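Sialyltransferase 0160 (Photobacterium damselae, PDB 4R84) probably transfers sialic acid from CMP-sialic acid to a glycan acceptor, as a GT-B glycosyltransferase with its donor site between two Rossmann-like domains. Local coordinates at residues S237-Q245 / K481-L489. Residues are numbered along the deposited sequence; the frame is centred on the assembly and turned at random.
Sequences SSEYVSLYQ and KSPLVQVML
Tyr244 reaches across from helix 237-245 and lays its ring along the first turn of helix 483-489. Its CD2 meets Pro483 CB at 3.6 Å, and the carbonyl oxygen of Pro483 sits over one face of the ring. Toward the hydroxyl end, CE1 and CZ rest against Gln486 CB; at the root, Val487 CG2 packs 3.6 Å from Tyr244 CB. The side chain leaves its helix with CG trans to N (chi1 177°), which carries the phenol over the partner helix, and its OH ends 3.5 Å from Gln486 CG. Two waters tie that hydroxyl across the interface: one, lying at the ring edge in its plane, donates to Gln486 OE1, and the other donates to Lys481 O. Gln486 bends at chi2 (-58°), and its NE2 bonds back to Leu480 O, which probably helps fix the amide. Further along, Val241 CG1 meets Pro483 CB and its CG2 meets Leu484 CD1, which also lies 3.6 Å from Ser237 CB; Val487 CG1 touches Tyr240 CB. Ser482 N-caps the second helix through a weak bond from Val485 N to its OG. The helices cross nearly perpendicularly, at 96° with axes 9.1 Å apart. The Ser237 side chain lies about 6 Å from the bound CMP-3F-Neu5Ac, placing this packing beside the donor pocket. Helix 237-245 follows strand 225-233 of the large mixed sheet, whereas Leu484 of the C-terminal helix packs on Phe467 of strand 462-468; the crossing therefore probably joins the two GT-B halves, with Tyr299 of helix 299-302 against Tyr244 and Val487.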
loop_
_atom_site.group_PDB
_atom_site.type_symbol
_atom_site.label_atom_id
_atom_site.label_comp_id
_atom_site.label_asym_id
_atom_site.label_seq_id
_atom_site.Cartn_x
_atom_site.Cartn_y
_atom_site.Cartn_z
ATOM N N SER A 237 10.620 -9.434 0.053
ATOM C CA SER A 237 11.267 -10.514 -0.670
ATOM C C SER A 237 10.520 -11.839 -0.552
ATOM O O SER A 237 10.643 -12.695 -1.419
ATOM C CB SER A 237 12.707 -10.658 -0.177
ATOM O OG SER A 237 12.729 -10.885 1.216
ATOM N N SER A 238 9.724 -11.996 0.504
ATOM C CA SER A 238 9.111 -13.285 0.797
ATOM C C SER A 238 8.201 -13.790 -0.333
ATOM O O SER A 238 8.230 -14.976 -0.643
ATOM C CB SER A 238 8.341 -13.210 2.121
ATOM O OG SER A 238 6.987 -13.590 1.967
ATOM N N GLU A 239 7.441 -12.898 -0.971
ATOM C CA GLU A 239 6.584 -13.296 -2.088
ATOM C C GLU A 239 7.408 -13.816 -3.262
ATOM O O GLU A 239 6.943 -14.653 -4.021
ATOM C CB GLU A 239 5.702 -12.136 -2.561
ATOM C CG GLU A 239 4.441 -11.913 -1.710
ATOM C CD GLU A 239 4.651 -10.899 -0.588
ATOM O OE1 GLU A 239 5.818 -10.487 -0.367
ATOM O OE2 GLU A 239 3.651 -10.512 0.070
ATOM N N TYR A 240 8.619 -13.292 -3.426
ATOM C CA TYR A 240 9.474 -13.657 -4.560
ATOM C C TYR A 240 10.178 -14.979 -4.300
ATOM O O TYR A 240 10.282 -15.803 -5.194
ATOM C CB TYR A 240 10.465 -12.505 -4.856
ATOM C CG TYR A 240 9.637 -11.346 -5.345
ATOM C CD1 TYR A 240 8.961 -10.527 -4.440
ATOM C CD2 TYR A 240 9.424 -11.136 -6.709
ATOM C CE1 TYR A 240 8.121 -9.517 -4.873
ATOM C CE2 TYR A 240 8.601 -10.115 -7.150
ATOM C CZ TYR A 240 7.947 -9.311 -6.229
ATOM O OH TYR A 240 7.101 -8.299 -6.637
ATOM N N VAL A 241 10.604 -15.194 -3.059
ATOM C CA VAL A 241 11.146 -16.483 -2.662
ATOM C C VAL A 241 10.087 -17.569 -2.839
ATOM O O VAL A 241 10.391 -18.670 -3.302
ATOM C CB VAL A 241 11.649 -16.466 -1.203
ATOM C CG1 VAL A 241 12.005 -17.875 -0.745
ATOM C CG2 VAL A 241 12.871 -15.559 -1.080
ATOM N N SER A 242 8.838 -17.257 -2.487
ATOM C CA SER A 242 7.764 -18.235 -2.626
ATOM C C SER A 242 7.501 -18.560 -4.087
ATOM O O SER A 242 7.263 -19.713 -4.438
ATOM C CB SER A 242 6.467 -17.725 -1.973
ATOM O OG SER A 242 6.652 -17.564 -0.577
ATOM N N LEU A 243 7.528 -17.537 -4.931
ATOM C CA LEU A 243 7.358 -17.717 -6.367
ATOM C C LEU A 243 8.517 -18.536 -6.942
ATOM O O LEU A 243 8.310 -19.439 -7.752
ATOM C CB LEU A 243 7.243 -16.356 -7.070
ATOM C CG LEU A 243 5.843 -15.706 -6.997
ATOM C CD1 LEU A 243 5.912 -14.255 -7.437
ATOM C CD2 LEU A 243 4.849 -16.492 -7.843
ATOM N N TYR A 244 9.730 -18.224 -6.502
ATOM C CA TYR A 244 10.911 -18.966 -6.930
ATOM C C TYR A 244 10.786 -20.457 -6.615
ATOM O O TYR A 244 11.083 -21.311 -7.454
ATOM C CB TYR A 244 12.151 -18.395 -6.254
ATOM C CG TYR A 244 13.415 -19.149 -6.569
ATOM C CD1 TYR A 244 14.160 -18.845 -7.696
ATOM C CD2 TYR A 244 13.865 -20.172 -5.737
ATOM C CE1 TYR A 244 15.329 -19.549 -7.997
ATOM C CE2 TYR A 244 15.016 -20.867 -6.027
ATOM C CZ TYR A 244 15.747 -20.548 -7.153
ATOM O OH TYR A 244 16.899 -21.248 -7.428
ATOM N N GLN A 245 10.343 -20.763 -5.399
ATOM C CA GLN A 245 10.249 -22.139 -4.951
ATOM C C GLN A 245 9.118 -22.889 -5.639
ATOM O O GLN A 245 9.108 -24.119 -5.661
ATOM C CB GLN A 245 10.074 -22.179 -3.430
ATOM C CG GLN A 245 11.333 -21.779 -2.666
ATOM C CD GLN A 245 11.099 -21.577 -1.174
ATOM O OE1 GLN A 245 9.999 -21.238 -0.739
ATOM N NE2 GLN A 245 12.142 -21.799 -0.383
ATOM N N LYS A 481 23.708 -19.853 -3.497
ATOM C CA LYS A 481 22.754 -20.830 -4.013
ATOM C C LYS A 481 21.356 -20.683 -3.394
ATOM O O LYS A 481 20.408 -21.351 -3.813
ATOM C CB LYS A 481 23.267 -22.252 -3.782
ATOM C CG LYS A 481 24.554 -22.608 -4.524
ATOM C CD LYS A 481 24.992 -24.033 -4.180
ATOM C CE LYS A 481 26.305 -24.430 -4.864
ATOM N NZ LYS A 481 27.513 -24.067 -4.068
ATOM N N SER A 482 21.224 -19.821 -2.396
ATOM C CA SER A 482 19.935 -19.653 -1.728
ATOM C C SER A 482 18.893 -19.057 -2.673
ATOM O O SER A 482 19.234 -18.282 -3.568
ATOM C CB SER A 482 20.072 -18.774 -0.484
ATOM O OG SER A 482 20.318 -17.423 -0.826
ATOM N N PRO A 483 17.616 -19.418 -2.465
ATOM C CA PRO A 483 16.501 -18.848 -3.232
ATOM C C PRO A 483 16.527 -17.322 -3.250
ATOM O O PRO A 483 16.389 -16.728 -4.314
ATOM C CB PRO A 483 15.268 -19.372 -2.495
ATOM C CG PRO A 483 15.709 -20.682 -1.953
ATOM C CD PRO A 483 17.181 -20.522 -1.594
ATOM N N LEU A 484 16.751 -16.694 -2.100
ATOM C CA LEU A 484 16.772 -15.245 -2.042
ATOM C C LEU A 484 17.807 -14.655 -2.993
ATOM O O LEU A 484 17.502 -13.750 -3.763
ATOM C CB LEU A 484 17.055 -14.762 -0.625
ATOM C CG LEU A 484 16.980 -13.243 -0.479
ATOM C CD1 LEU A 484 15.597 -12.735 -0.856
ATOM C CD2 LEU A 484 17.333 -12.830 0.947
ATOM N N VAL A 485 19.031 -15.173 -2.958
ATOM C CA VAL A 485 20.067 -14.623 -3.827
ATOM C C VAL A 485 19.767 -14.933 -5.295
ATOM O O VAL A 485 19.932 -14.073 -6.165
ATOM C CB VAL A 485 21.454 -15.147 -3.430
ATOM C CG1 VAL A 485 22.509 -14.723 -4.445
ATOM C CG2 VAL A 485 21.811 -14.634 -2.042
ATOM N N GLN A 486 19.288 -16.143 -5.570
ATOM C CA GLN A 486 18.951 -16.509 -6.948
ATOM C C GLN A 486 17.912 -15.552 -7.529
ATOM O O GLN A 486 18.007 -15.155 -8.697
ATOM C CB GLN A 486 18.453 -17.958 -7.019
ATOM C CG GLN A 486 19.575 -19.007 -6.845
ATOM C CD GLN A 486 20.669 -18.863 -7.880
ATOM O OE1 GLN A 486 20.410 -18.913 -9.081
ATOM N NE2 GLN A 486 21.902 -18.678 -7.422
ATOM N N VAL A 487 16.939 -15.159 -6.707
ATOM C CA VAL A 487 15.937 -14.189 -7.148
ATOM C C VAL A 487 16.542 -12.814 -7.393
ATOM O O VAL A 487 16.291 -12.196 -8.430
ATOM C CB VAL A 487 14.791 -14.069 -6.122
ATOM C CG1 VAL A 487 13.913 -12.850 -6.416
ATOM C CG2 VAL A 487 13.994 -15.351 -6.094
ATOM N N MET A 488 17.383 -12.351 -6.473
ATOM C CA MET A 488 18.002 -11.045 -6.617
ATOM C C MET A 488 18.929 -10.993 -7.831
ATOM O O MET A 488 19.007 -9.964 -8.509
ATOM C CB MET A 488 18.782 -10.690 -5.353
ATOM C CG MET A 488 17.932 -10.709 -4.111
ATOM S SD MET A 488 18.850 -10.117 -2.679
ATOM C CE MET A 488 18.894 -8.389 -3.040
ATOM N N LEU A 489 19.627 -12.094 -8.109
ATOM C CA LEU A 489 20.462 -12.174 -9.306
ATOM C C LEU A 489 19.622 -12.073 -10.580
ATOM O O LEU A 489 19.962 -11.320 -11.484
ATOM C CB LEU A 489 21.287 -13.466 -9.301
ATOM C CG LEU A 489 22.437 -13.548 -8.280
ATOM C CD1 LEU A 489 22.984 -14.963 -8.188
ATOM C CD2 LEU A 489 23.568 -12.582 -8.608
HETATM O O HOH W 1 18.171 -20.905 -9.622
HETATM O O HOH W 2 17.897 -21.935 -4.699
#